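Local structure of predicted acetamidase/formamidase (Thermoanaerobacter tengcongensis, 3TKK) at residues G99-G102 with N103-E106; V113-D117 with G118-F122; F171-V175 with E176-L180; K239-E242 with I243-D247. The protein probably hydrolyses carbon-nitrogen bonds in linear amides such as formamide or acetamide, and carries zinc and calcium ions. One frame throughout, in Å; residues are numbered along the deposited sequence.

How the contacts relate
All four contacts are local, each within one continuous stretch of chain. Contacts 1 and 3 are mostly buried turns, yet they lie on opposite sides of the chain's centre, about 37 Å apart between centres. Contact 2 is a hairpin end, with valines and isoleucine on its buried side and charged residues on its exposed side. Contact 4 is a helix, half buried against the large mixed sheet. Contacts 1 and 4 pack on the second subunit, contact 2 touches it through Phe122, and contact 3 is touched by no other chain. Backbone bonding runs through all four, but a salt bridge across the segments is found only in contact 2.

Contact 1. Residues G99-G102 with N103-E106; sequences GVLG and NLME
Val100 and Asn103 meet through a water in a type I beta turn followed by a short 3-10 segment, which lies in the loop between strands 89-95 and 108-116. Gly99 opens the beta turn, which ends at Gly102. Its positive phi favours glycine, and its carbonyl takes the N-H of Gly102, with Gly102 N and Gly99 O 3.0 Å apart. At Val100 the backbone O receives a hydrogen bond from the water at 2.8 Å. The same water donates to Asn103 OD1. CG of Asn103 stands between its own backbone N and carbonyl carbon (chi1 63°), which swings the amide back toward the beta turn. The side chain of Val100 is directed away from 103-106 and packs on Val194 and Val278 of its own chain and on Val245 of the second subunit.

Leu101 contributes both its carbonyl and its side chain. Leu104 N donates to Leu101 O over 2.7 Å, from above the carbonyl plane rather than along a lone pair. Beside this bond, Leu101 CD2 reaches Leu104 CD1 at 4.2 Å, and the two side chains run at a slant to each other. The chain of Met105 bends at chi3 (-77°) and carries its methyl back over the turn, where CE lies 3.4 Å from Leu101 O.

Gly102 belongs to the short 3-10 segment that runs on to Leu104. Met105 N makes a weak bond to Gly102 O, at 3.3 Å but nearly straight. A second water donates both to Gly102 O, at 3.1 Å, and to Met105 O, and so bridges the two carbonyls.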
loop_
_atom_site.group_PDB
_atom_site.type_symbol
_atom_site.label_atom_id
_atom_site.label_comp_id
_atom_site.label_asym_id
_atom_site.label_seq_id
_atom_site.Cartn_x
_atom_site.Cartn_y
_atom_site.Cartn_z
ATOM N N GLY A 99 3.100 17.849 -3.023
ATOM C CA GLY A 99 3.306 16.425 -2.756
ATOM C C GLY A 99 4.273 16.220 -1.620
ATOM O O GLY A 99 4.723 17.200 -0.948
ATOM N N VAL A 100 4.798 14.994 -1.543
ATOM C CA VAL A 100 5.488 14.690 -0.293
ATOM C C VAL A 100 6.845 15.423 -0.226
ATOM O O VAL A 100 7.348 15.664 0.830
ATOM C CB VAL A 100 5.677 13.183 -0.296
ATOM C CG1 VAL A 100 6.678 12.783 0.847
ATOM C CG2 VAL A 100 4.251 12.616 -0.080
ATOM N N LEU A 101 7.478 15.672 -1.393
ATOM C CA LEU A 101 8.858 16.216 -1.382
ATOM C C LEU A 101 8.715 17.742 -1.645
ATOM O O LEU A 101 9.720 18.430 -1.906
ATOM C CB LEU A 101 9.762 15.589 -2.448
ATOM C CG LEU A 101 9.947 14.018 -2.422
ATOM C CD1 LEU A 101 10.808 13.512 -3.506
ATOM C CD2 LEU A 101 10.478 13.621 -1.023
ATOM N N GLY A 102 7.512 18.291 -1.470
ATOM C CA GLY A 102 7.324 19.763 -1.660
ATOM C C GLY A 102 8.359 20.600 -0.885
ATOM O O GLY A 102 8.783 21.738 -1.366
ATOM N N ASN A 103 8.800 20.074 0.267
ATOM C CA ASN A 103 9.616 20.919 1.166
ATOM C C ASN A 103 11.021 20.907 0.591
ATOM O O ASN A 103 11.851 21.558 1.116
ATOM C CB ASN A 103 9.678 20.398 2.629
ATOM C CG ASN A 103 10.339 19.046 2.686
ATOM O OD1 ASN A 103 10.156 18.306 1.807
ATOM N ND2 ASN A 103 11.126 18.743 3.708
ATOM N N LEU A 104 11.271 20.216 -0.521
ATOM C CA LEU A 104 12.654 20.288 -1.011
ATOM C C LEU A 104 12.858 21.209 -2.226
ATOM O O LEU A 104 13.932 21.296 -2.733
ATOM C CB LEU A 104 13.101 18.879 -1.423
ATOM C CG LEU A 104 13.029 17.701 -0.398
ATOM C CD1 LEU A 104 13.683 16.334 -1.024
ATOM C CD2 LEU A 104 13.756 18.030 0.839
ATOM N N MET A 105 11.791 21.760 -2.783
ATOM C CA MET A 105 11.834 22.371 -4.102
ATOM C C MET A 105 11.456 23.845 -3.999
ATOM O O MET A 105 10.810 24.201 -3.059
ATOM C CB MET A 105 10.822 21.655 -5.008
ATOM C CG MET A 105 11.430 20.286 -5.545
ATOM S SD MET A 105 10.254 19.423 -6.517
ATOM C CE MET A 105 9.136 18.706 -5.275
ATOM N N GLU A 106 11.841 24.643 -4.996
ATOM C CA GLU A 106 11.560 26.093 -5.057
ATOM C C GLU A 106 10.821 26.352 -6.375
ATOM O O GLU A 106 11.073 25.658 -7.375
ATOM C CB GLU A 106 12.863 26.826 -5.064
ATOM C CG GLU A 106 13.600 26.733 -3.739
ATOM C CD GLU A 106 12.780 27.349 -2.615
ATOM O OE1 GLU A 106 11.811 28.099 -2.881
ATOM O OE2 GLU A 106 13.126 27.084 -1.447
HETATM O O HOH W 1 6.891 18.137 1.946
HETATM O O HOH W 2 10.461 24.246 -0.575
#

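Contact 2. Residues V113-D117 with G118-F122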
loop_
_atom_site.group_PDB
_atom_site.type_symbol
_atom_site.label_atom_id
_atom_site.label_comp_id
_atom_site.label_asym_id
_atom_site.label_seq_id
_atom_site.Cartn_x
_atom_site.Cartn_y
_atom_site.Cartn_z
ATOM N N VAL A 113 5.974 15.463 -21.787
ATOM C CA VAL A 113 6.652 14.285 -22.324
ATOM C C VAL A 113 5.889 13.673 -23.499
ATOM O O VAL A 113 4.663 13.643 -23.504
ATOM C CB VAL A 113 6.812 13.209 -21.255
ATOM C CG1 VAL A 113 7.797 13.722 -20.244
ATOM C CG2 VAL A 113 5.497 13.007 -20.449
ATOM N N ASP A 114 6.629 13.125 -24.451
ATOM C CA ASP A 114 6.064 12.319 -25.505
ATOM C C ASP A 114 5.650 10.953 -24.959
ATOM O O ASP A 114 6.237 10.427 -24.009
ATOM C CB ASP A 114 7.068 12.218 -26.655
ATOM C CG ASP A 114 7.308 13.534 -27.281
ATOM O OD1 ASP A 114 6.372 14.374 -27.327
ATOM O OD2 ASP A 114 8.462 13.755 -27.642
ATOM N N ILE A 115 4.512 10.493 -25.457
ATOM C CA ILE A 115 4.063 9.133 -25.212
ATOM C C ILE A 115 4.116 8.508 -26.594
ATOM O O ILE A 115 3.469 9.032 -27.528
ATOM C CB ILE A 115 2.652 9.093 -24.584
ATOM C CG1 ILE A 115 2.769 9.764 -23.222
ATOM C CG2 ILE A 115 2.192 7.604 -24.457
ATOM C CD1 ILE A 115 1.560 10.117 -22.448
ATOM N N LYS A 116 4.939 7.484 -26.741
ATOM C CA LYS A 116 5.091 6.800 -28.019
ATOM C C LYS A 116 5.401 5.336 -27.906
ATOM O O LYS A 116 6.095 4.924 -27.013
ATOM C CB LYS A 116 6.249 7.401 -28.759
ATOM C CG LYS A 116 6.259 8.858 -28.743
ATOM C CD LYS A 116 6.278 9.439 -30.048
ATOM C CE LYS A 116 4.832 9.776 -30.371
ATOM N NZ LYS A 116 4.786 10.819 -31.490
ATOM N N ASP A 117 4.947 4.530 -28.886
ATOM C CA ASP A 117 5.369 3.129 -28.858
ATOM C C ASP A 117 4.899 2.513 -27.505
ATOM O O ASP A 117 5.548 1.621 -26.958
ATOM C CB ASP A 117 6.887 3.079 -28.964
ATOM C CG ASP A 117 7.392 1.702 -29.454
ATOM O OD1 ASP A 117 6.585 0.970 -29.995
ATOM O OD2 ASP A 117 8.578 1.346 -29.243
ATOM N N GLY A 118 3.789 3.006 -26.959
ATOM C CA GLY A 118 3.308 2.502 -25.662
ATOM C C GLY A 118 4.106 2.890 -24.428
ATOM O O GLY A 118 3.968 2.271 -23.359
ATOM N N LYS A 119 4.899 3.950 -24.517
ATOM C CA LYS A 119 5.799 4.350 -23.403
ATOM C C LYS A 119 5.816 5.833 -23.088
ATOM O O LYS A 119 5.881 6.669 -24.003
ATOM C CB LYS A 119 7.236 3.852 -23.737
ATOM C CG LYS A 119 7.449 2.356 -23.606
ATOM C CD LYS A 119 8.769 1.933 -24.206
ATOM C CE LYS A 119 8.778 2.238 -25.758
ATOM N NZ LYS A 119 10.062 1.830 -26.636
ATOM N N VAL A 120 5.776 6.194 -21.803
ATOM C CA VAL A 120 6.164 7.466 -21.412
ATOM C C VAL A 120 7.671 7.681 -21.601
ATOM O O VAL A 120 8.472 7.013 -20.958
ATOM C CB VAL A 120 5.812 7.715 -19.917
ATOM C CG1 VAL A 120 6.207 9.062 -19.625
ATOM C CG2 VAL A 120 4.279 7.557 -19.711
ATOM N N ILE A 121 8.060 8.578 -22.516
ATOM C CA ILE A 121 9.468 8.956 -22.669
ATOM C C ILE A 121 9.790 10.001 -21.591
ATOM O O ILE A 121 9.651 11.220 -21.832
ATOM C CB ILE A 121 9.785 9.626 -23.997
ATOM C CG1 ILE A 121 9.604 8.666 -25.194
ATOM C CG2 ILE A 121 11.286 9.992 -24.027
ATOM C CD1 ILE A 121 9.106 7.341 -24.844
ATOM N N PHE A 122 10.147 9.518 -20.418
ATOM C CA PHE A 122 10.419 10.358 -19.231
ATOM C C PHE A 122 11.666 11.200 -19.492
ATOM O O PHE A 122 11.721 12.407 -19.156
ATOM C CB PHE A 122 10.598 9.438 -17.986
ATOM C CG PHE A 122 10.879 10.163 -16.708
ATOM C CD1 PHE A 122 9.856 10.785 -16.018
ATOM C CD2 PHE A 122 12.195 10.355 -16.298
ATOM C CE1 PHE A 122 10.101 11.475 -14.796
ATOM C CE2 PHE A 122 12.492 11.039 -15.169
ATOM C CZ PHE A 122 11.423 11.610 -14.385
HETATM O O HOH W 3 9.510 13.270 -23.721
#
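Lys116 and Lys119 form a hydrogen-bonded antiparallel pair at the end of a beta hairpin, which joins strands 108-116 and 119-121 through a type I' turn. Lys116 N donates to Lys119 O at 3.0 Å. Lys119 N returns the bond to Lys116 O at 2.9 Å, coming from well above the carbonyl plane. Ile121 N donates to Asp114 O at 3.0 Å. A water takes the N-H of Asp114 and donates to Ile121 O, bridging the strands where direct bonding ends. On the outer sides, the backbones of Val113 and Ile115 bond to Gly90 and Glu88, those of Gly118 and Val120 to Val130 and Leu128. Between the strands, CA of Ile115 makes a C-H...O contact with Lys119 O.

The turn residues Asp117 and Gly118 both have positive phi. Asp117 and Lys119 lie side by side and point the same way. A bend at chi3 (-63°) of Lys119 brings NZ to Asp117 OD2, 3.0 Å away and above the carboxylate plane, in a salt bridge. With an alanine here in place of Lys119, the Asp117 carboxylate would probably lose this charge partner and be freer to turn.

The face that carries Ile115 and Val120 is apolar. Val113 CG2 meets Val120 CG1 at 4.1 Å, and Ile115 CG1 lies 4.4 Å from Val120 CG2. The chemistry thus divides by face: hydrocarbon covers the buried side, while the ion pair ties the exposed turn together.

Contact 3. Residues F171-V175 with E176-L180; sequences FPVFV and EGALL
Val173 and Ala178 face each other across a chain reversal built on a type II beta turn from Val175 to Ala178. CG1 of Val173 is trans to its own backbone N (chi1 -172°). This sends the methyl across the bend to Ala178, where it meets CB at 3.9 Å and CA at 3.8 Å.

Two more apolar pairs flank this one. CG2 of Val175 stands between its own backbone N and carbonyl carbon, and touches CD1 of Leu179 at 4.0 Å. Near the strand, the ring of Phe171 turns its CE2 to CD1 of Leu180, 4.2 Å away; the methyl approaches the ring obliquely.

The backbone closes the turn. Ala178 N donates to Val175 O at 2.8 Å, tilted 29° from the carbonyl plane. Gly177 has the positive phi that a type II turn places at this position. A water accepts from Phe174 N and donates to Ala178 O, joining the two limbs beside Val173. Glu176 is directed away from 171-175, and its OE2 forms a salt bridge with Lys72.

The reversal leads from strand 168-172 into strand 180-186, and so passes from the nine-stranded sheet to the other mixed sheet. Phe171 and Leu180 pack on Val79 of strand 76-86 and Ile137 of strand 133-138. Leu179 lies on Pro65 and Phe67 of strand 62-69.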
loop_
_atom_site.group_PDB
_atom_site.type_symbol
_atom_site.label_atom_id
_atom_site.label_comp_id
_atom_site.label_asym_id
_atom_site.label_seq_id
_atom_site.Cartn_x
_atom_site.Cartn_y
_atom_site.Cartn_z
ATOM N N PHE A 171 -20.295 2.505 -7.204
ATOM C CA PHE A 171 -20.482 3.677 -6.437
ATOM C C PHE A 171 -21.821 3.663 -5.736
ATOM O O PHE A 171 -22.871 3.376 -6.382
ATOM C CB PHE A 171 -20.569 4.932 -7.422
ATOM C CG PHE A 171 -19.275 5.267 -8.069
ATOM C CD1 PHE A 171 -18.281 5.895 -7.354
ATOM C CD2 PHE A 171 -19.079 4.986 -9.367
ATOM C CE1 PHE A 171 -16.992 6.159 -7.934
ATOM C CE2 PHE A 171 -17.807 5.228 -10.002
ATOM C CZ PHE A 171 -16.789 5.868 -9.280
ATOM N N PRO A 172 -21.836 4.033 -4.482
ATOM C CA PRO A 172 -23.155 4.355 -3.946
ATOM C C PRO A 172 -23.826 5.500 -4.664
ATOM O O PRO A 172 -23.168 6.511 -4.932
ATOM C CB PRO A 172 -22.878 4.882 -2.524
ATOM C CG PRO A 172 -21.382 4.830 -2.279
ATOM C CD PRO A 172 -20.716 4.498 -3.643
ATOM N N VAL A 173 -25.150 5.407 -4.885
ATOM C CA VAL A 173 -25.977 6.448 -5.540
ATOM C C VAL A 173 -26.601 7.356 -4.479
ATOM O O VAL A 173 -27.304 6.901 -3.563
ATOM C CB VAL A 173 -27.094 5.801 -6.434
ATOM C CG1 VAL A 173 -27.807 6.845 -7.258
ATOM C CG2 VAL A 173 -26.391 4.854 -7.489
ATOM N N PHE A 174 -26.319 8.653 -4.587
ATOM C CA PHE A 174 -26.851 9.642 -3.683
ATOM C C PHE A 174 -28.040 10.385 -4.254
ATOM O O PHE A 174 -28.859 10.852 -3.488
ATOM C CB PHE A 174 -25.738 10.561 -3.186
ATOM C CG PHE A 174 -24.635 9.770 -2.463
ATOM C CD1 PHE A 174 -24.858 9.264 -1.176
ATOM C CD2 PHE A 174 -23.473 9.464 -3.095
ATOM C CE1 PHE A 174 -23.908 8.529 -0.542
ATOM C CE2 PHE A 174 -22.501 8.692 -2.486
ATOM C CZ PHE A 174 -22.677 8.229 -1.214
ATOM N N VAL A 175 -28.136 10.502 -5.592
ATOM C CA VAL A 175 -29.199 11.245 -6.220
ATOM C C VAL A 175 -29.693 10.517 -7.412
ATOM O O VAL A 175 -28.991 9.739 -8.087
ATOM C CB VAL A 175 -28.799 12.656 -6.691
ATOM C CG1 VAL A 175 -27.995 13.356 -5.624
ATOM C CG2 VAL A 175 -27.947 12.535 -7.895
ATOM N N GLU A 176 -30.933 10.809 -7.691
ATOM C CA GLU A 176 -31.627 10.278 -8.851
ATOM C C GLU A 176 -30.779 10.410 -10.116
ATOM O O GLU A 176 -30.305 11.502 -10.409
ATOM C CB GLU A 176 -32.967 11.028 -9.000
ATOM C CG GLU A 176 -33.903 10.476 -10.017
ATOM C CD GLU A 176 -34.611 9.174 -9.575
ATOM O OE1 GLU A 176 -34.752 8.951 -8.383
ATOM O OE2 GLU A 176 -35.006 8.349 -10.430
ATOM N N GLY A 177 -30.620 9.315 -10.844
ATOM C CA GLY A 177 -29.896 9.248 -12.117
ATOM C C GLY A 177 -28.346 9.178 -11.863
ATOM O O GLY A 177 -27.607 9.130 -12.771
ATOM N N ALA A 178 -27.932 9.179 -10.587
ATOM C CA ALA A 178 -26.561 9.084 -10.093
ATOM C C ALA A 178 -25.715 10.284 -10.532
ATOM O O ALA A 178 -24.919 10.707 -9.766
ATOM C CB ALA A 178 -25.865 7.698 -10.576
ATOM N N LEU A 179 -25.718 10.678 -11.817
ATOM C CA LEU A 179 -24.842 11.781 -12.332
ATOM C C LEU A 179 -23.346 11.420 -12.303
ATOM O O LEU A 179 -22.518 11.930 -11.487
ATOM C CB LEU A 179 -25.105 13.082 -11.562
ATOM C CG LEU A 179 -26.594 13.604 -11.692
ATOM C CD1 LEU A 179 -26.809 14.892 -10.901
ATOM C CD2 LEU A 179 -27.202 13.933 -13.137
ATOM N N LEU A 180 -22.981 10.603 -13.256
ATOM C CA LEU A 180 -21.610 10.134 -13.313
ATOM C C LEU A 180 -20.777 11.096 -14.076
ATOM O O LEU A 180 -21.244 11.582 -15.123
ATOM C CB LEU A 180 -21.607 8.803 -13.964
ATOM C CG LEU A 180 -20.239 8.151 -14.355
ATOM C CD1 LEU A 180 -19.466 7.602 -13.049
ATOM C CD2 LEU A 180 -20.475 7.030 -15.232
HETATM O O HOH W 4 -25.294 10.210 -7.028
#

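Contact 4. Residues K239-E242 with I243-D247; sequences KAVE and IAVHD
Helix 237-255 carries this contact, about two turns of regular alpha helix from Lys239 to Asp247. The side chains meet one turn apart, in i to i+4 pairs. Ile243 N donates to Lys239 O at 2.9 Å, and Val245 N to Val241 O at 2.9 Å; both bonds run almost in line with the C=O. Ala244 N bonds to Ala240 O in the same series.

One side of the helix is apolar. Val241 and Val245 lie side by side and point the same way, with Val241 CG1 4.2 Å from Val245 CG2. Ala240 and Val241 rest on Ala285 of strand 283-290, while Ala244 and Val245 rest on Phe287. Val241 also touches Ile275 of the second subunit. Ile243 packs on Ala232 and Ala234 of strand 227-234.

Glu242 and His246 cross at a slant, their carboxylate and ring planes 80° apart. Glu242 OE1 and His246 NE2 stay 4.8 Å apart, so no salt bridge forms. The ring also packs on Asn103 of the second subunit. Were His246 a serine, the Glu242 chain would probably lose its ring neighbour, and a gap would be likely to open beside Asn103 of the second subunit.

It is CG of Glu242, not the carboxylate, that meets the ring. This CG is roughly anti to the backbone N (chi1 153°) and lies 3.4 Å from His246 CD2, though the exact place of the ring is less sure.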
loop_
_atom_site.group_PDB
_atom_site.type_symbol
_atom_site.label_atom_id
_atom_site.label_comp_id
_atom_site.label_asym_id
_atom_site.label_seq_id
_atom_site.Cartn_x
_atom_site.Cartn_y
_atom_site.Cartn_z
ATOM N N LYS A 239 -7.011 7.368 9.136
ATOM C CA LYS A 239 -8.452 7.273 9.102
ATOM C C LYS A 239 -8.839 6.610 7.744
ATOM O O LYS A 239 -9.785 5.811 7.647
ATOM C CB LYS A 239 -9.015 8.678 9.143
ATOM C CG LYS A 239 -10.211 8.854 10.013
ATOM C CD LYS A 239 -11.033 10.083 9.689
ATOM C CE LYS A 239 -11.503 10.858 11.019
ATOM N NZ LYS A 239 -12.816 11.582 10.789
ATOM N N ALA A 240 -8.198 7.013 6.650
ATOM C CA ALA A 240 -8.799 6.527 5.468
ATOM C C ALA A 240 -8.701 5.018 5.543
ATOM O O ALA A 240 -9.600 4.302 5.086
ATOM C CB ALA A 240 -8.190 7.131 4.092
ATOM N N VAL A 241 -7.590 4.509 6.021
ATOM C CA VAL A 241 -7.426 3.033 6.008
ATOM C C VAL A 241 -8.485 2.386 6.937
ATOM O O VAL A 241 -9.159 1.359 6.609
ATOM C CB VAL A 241 -6.020 2.662 6.564
ATOM C CG1 VAL A 241 -6.022 1.194 7.108
ATOM C CG2 VAL A 241 -4.899 2.861 5.510
ATOM N N GLU A 242 -8.692 3.043 8.088
ATOM C CA GLU A 242 -9.675 2.542 9.021
ATOM C C GLU A 242 -11.106 2.479 8.391
ATOM O O GLU A 242 -11.850 1.518 8.615
ATOM C CB GLU A 242 -9.734 3.435 10.313
ATOM C CG GLU A 242 -11.081 3.339 10.925
ATOM C CD GLU A 242 -11.561 4.532 11.865
ATOM O OE1 GLU A 242 -10.926 4.697 12.923
ATOM O OE2 GLU A 242 -12.603 5.239 11.503
ATOM N N ILE A 243 -11.487 3.502 7.610
ATOM C CA ILE A 243 -12.779 3.499 7.003
ATOM C C ILE A 243 -12.802 2.351 5.986
ATOM O O ILE A 243 -13.772 1.555 5.985
ATOM C CB ILE A 243 -13.069 4.836 6.253
ATOM C CG1 ILE A 243 -13.305 5.982 7.359
ATOM C CG2 ILE A 243 -14.352 4.644 5.342
ATOM C CD1 ILE A 243 -12.972 7.449 6.746
ATOM N N ALA A 244 -11.836 2.298 5.108
ATOM C CA ALA A 244 -11.789 1.190 4.112
ATOM C C ALA A 244 -11.963 -0.187 4.722
ATOM O O ALA A 244 -12.725 -0.965 4.181
ATOM C CB ALA A 244 -10.561 1.206 3.181
ATOM N N VAL A 245 -11.244 -0.479 5.781
ATOM C CA VAL A 245 -11.353 -1.775 6.455
ATOM C C VAL A 245 -12.720 -2.007 7.025
ATOM O O VAL A 245 -13.281 -3.070 6.840
ATOM C CB VAL A 245 -10.249 -1.863 7.583
ATOM C CG1 VAL A 245 -10.267 -3.154 8.440
ATOM C CG2 VAL A 245 -8.944 -1.789 6.918
ATOM N N HIS A 246 -13.273 -1.009 7.746
ATOM C CA HIS A 246 -14.603 -1.158 8.265
ATOM C C HIS A 246 -15.653 -1.406 7.197
ATOM O O HIS A 246 -16.602 -2.169 7.468
ATOM C CB HIS A 246 -15.038 0.062 9.174
ATOM C CG HIS A 246 -14.331 0.093 10.496
ATOM N ND1 HIS A 246 -14.891 -0.406 11.650
ATOM C CD2 HIS A 246 -13.158 0.656 10.865
ATOM C CE1 HIS A 246 -14.041 -0.276 12.648
ATOM N NE2 HIS A 246 -13.018 0.423 12.205
ATOM N N ASP A 247 -15.513 -0.788 6.000
ATOM C CA ASP A 247 -16.541 -0.878 4.998
ATOM C C ASP A 247 -16.436 -2.321 4.466
ATOM O O ASP A 247 -17.473 -2.918 4.223
ATOM C CB ASP A 247 -16.400 0.147 3.810
ATOM C CG ASP A 247 -16.732 1.609 4.224
ATOM O OD1 ASP A 247 -17.498 1.890 5.216
ATOM O OD2 ASP A 247 -16.198 2.482 3.537
#